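Local atomic coordinates of AA10A (Thermobifida fusca, PDB entry 5UIZ), a protein that probably uses a bound copper ion to cleave cellulose chains oxidatively, as a lytic polysaccharide monooxygenase of the AA10 family. Residues Gly94-Ala99 against Ala146-Val151. Residues are numbered along the deposited sequence; the frame is centred on the assembly and turned at random.
Sequences GNHRAA and ADYFLV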
loop_
_atom_site.group_PDB
_atom_site.type_symbol
_atom_site.label_atom_id
_atom_site.label_comp_id
_atom_site.label_asym_id
_atom_site.label_seq_id
_atom_site.Cartn_x
_atom_site.Cartn_y
_atom_site.Cartn_z
ATOM N N GLY A 94 4.973 15.239 8.425
ATOM C CA GLY A 94 4.969 14.184 9.435
ATOM C C GLY A 94 3.579 13.916 9.986
ATOM O O GLY A 94 3.397 12.997 10.758
ATOM N N ASN A 95 2.583 14.695 9.604
ATOM C CA ASN A 95 1.271 14.577 10.230
ATOM C C ASN A 95 0.368 13.608 9.437
ATOM O O ASN A 95 -0.659 13.996 8.884
ATOM C CB ASN A 95 0.647 15.962 10.400
ATOM C CG ASN A 95 1.265 16.735 11.562
ATOM O OD1 ASN A 95 1.769 16.150 12.494
ATOM N ND2 ASN A 95 1.213 18.033 11.498
ATOM N N HIS A 96 0.807 12.360 9.373
ATOM C CA HIS A 96 0.143 11.298 8.579
ATOM C C HIS A 96 -1.331 11.126 8.953
ATOM O O HIS A 96 -2.182 10.967 8.077
ATOM C CB HIS A 96 0.936 9.997 8.671
ATOM C CG HIS A 96 2.397 10.169 8.360
ATOM N ND1 HIS A 96 2.863 10.596 7.127
ATOM C CD2 HIS A 96 3.489 10.018 9.144
ATOM C CE1 HIS A 96 4.183 10.691 7.180
ATOM N NE2 HIS A 96 4.582 10.338 8.395
ATOM N N ARG A 97 -1.639 11.183 10.251
ATOM C CA ARG A 97 -3.021 11.035 10.709
ATOM C C ARG A 97 -3.879 12.164 10.206
ATOM O O ARG A 97 -5.029 11.941 9.809
ATOM C CB ARG A 97 -3.140 10.947 12.242
ATOM C CG ARG A 97 -3.446 9.562 12.788
ATOM C CD ARG A 97 -3.795 9.632 14.281
ATOM N NE ARG A 97 -4.082 8.309 14.880
ATOM C CZ ARG A 97 -3.167 7.441 15.318
ATOM N NH1 ARG A 97 -3.571 6.293 15.834
ATOM N NH2 ARG A 97 -1.851 7.698 15.238
ATOM N N ALA A 98 -3.331 13.376 10.167
ATOM C CA ALA A 98 -4.126 14.490 9.689
ATOM C C ALA A 98 -4.330 14.340 8.196
ATOM O O ALA A 98 -5.389 14.752 7.686
ATOM C CB ALA A 98 -3.474 15.812 9.965
ATOM N N ALA A 99 -3.302 13.880 7.476
ATOM C CA ALA A 99 -3.419 13.799 6.052
ATOM C C ALA A 99 -4.334 12.675 5.580
ATOM O O ALA A 99 -4.883 12.793 4.516
ATOM C CB ALA A 99 -2.078 13.675 5.391
ATOM N N ALA A 146 15.296 7.534 1.464
ATOM C CA ALA A 146 14.236 7.542 2.438
ATOM C C ALA A 146 14.787 8.133 3.738
ATOM O O ALA A 146 15.937 7.812 4.146
ATOM C CB ALA A 146 13.761 6.132 2.645
ATOM N N ASP A 147 14.020 9.035 4.332
ATOM C CA ASP A 147 14.289 9.563 5.689
ATOM C C ASP A 147 13.910 8.520 6.701
ATOM O O ASP A 147 14.634 8.308 7.704
ATOM C CB ASP A 147 13.504 10.807 5.979
ATOM C CG ASP A 147 13.917 11.942 5.130
ATOM O OD1 ASP A 147 14.997 11.911 4.490
ATOM O OD2 ASP A 147 13.162 12.918 5.112
ATOM N N TYR A 148 12.835 7.822 6.394
ATOM C CA TYR A 148 12.390 6.676 7.200
ATOM C C TYR A 148 11.284 5.912 6.473
ATOM O O TYR A 148 10.705 6.402 5.519
ATOM C CB TYR A 148 11.844 7.155 8.560
ATOM C CG TYR A 148 10.655 8.114 8.431
ATOM C CD1 TYR A 148 9.355 7.634 8.271
ATOM C CD2 TYR A 148 10.834 9.473 8.477
ATOM C CE1 TYR A 148 8.271 8.505 8.124
ATOM C CE2 TYR A 148 9.761 10.343 8.351
ATOM C CZ TYR A 148 8.480 9.847 8.196
ATOM O OH TYR A 148 7.427 10.709 8.059
ATOM N N PHE A 149 10.996 4.731 6.960
ATOM C CA PHE A 149 9.816 3.978 6.619
ATOM C C PHE A 149 9.117 3.678 7.916
ATOM O O PHE A 149 9.816 3.369 8.919
ATOM C CB PHE A 149 10.178 2.646 6.019
ATOM C CG PHE A 149 10.842 2.740 4.704
ATOM C CD1 PHE A 149 10.084 2.730 3.537
ATOM C CD2 PHE A 149 12.206 2.792 4.619
ATOM C CE1 PHE A 149 10.686 2.800 2.308
ATOM C CE2 PHE A 149 12.827 2.848 3.385
ATOM C CZ PHE A 149 12.065 2.856 2.221
ATOM N N LEU A 150 7.795 3.798 7.924
ATOM C CA LEU A 150 6.947 3.240 9.025
ATOM C C LEU A 150 6.120 2.090 8.487
ATOM O O LEU A 150 5.607 2.190 7.400
ATOM C CB LEU A 150 6.016 4.315 9.582
ATOM C CG LEU A 150 6.773 5.522 10.105
ATOM C CD1 LEU A 150 5.829 6.649 10.502
ATOM C CD2 LEU A 150 7.637 5.130 11.282
ATOM N N VAL A 151 6.045 0.976 9.192
ATOM C CA VAL A 151 5.276 -0.159 8.731
ATOM C C VAL A 151 4.275 -0.497 9.785
ATOM O O VAL A 151 4.665 -0.848 10.916
ATOM C CB VAL A 151 6.167 -1.370 8.427
ATOM C CG1 VAL A 151 5.331 -2.542 7.906
ATOM C CG2 VAL A 151 7.201 -1.030 7.385
#
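The short helix 96-99, in the helical region between strands 38-42 and 128-130, is tied to the immunoglobulin-like beta-sandwich core by a pair of side chains, H96 and Y148, that reach toward each other from opposite directions. H96 NE2 and Y148 OH form a hydrogen bond of 2.9 Å, bent to 141°. The hydroxyl sits in the imidazole plane, off its edge, and the nitrogen in turn meets the phenol edge. Y148 sets its CG between its own backbone N and carbonyl carbon (chi1 60°), a torsion that sends the ring off strand 146-154 toward the helix. L150 CD1, two residues on, comes obliquely to the imidazole, 4.3 Å from H96 CD2. From H96's own segment, the carbonyl carbon of G94 lies over one imidazole face, 4.0 Å above the plane. The other ring nitrogen, ND1, is hydrogen-bonded to Y214 OH, so bonds at both nitrogens restrain the ring's rotation. With an alanine here, the hydroxyls of Y148 and Y214 would probably lose their shared partner, and a gap is likely to open beside L150. Away from the copper site, a buried histidine thus joins strands 146-154 and 211-221 of the sandwich to the helical region, as part of the LPMO fold.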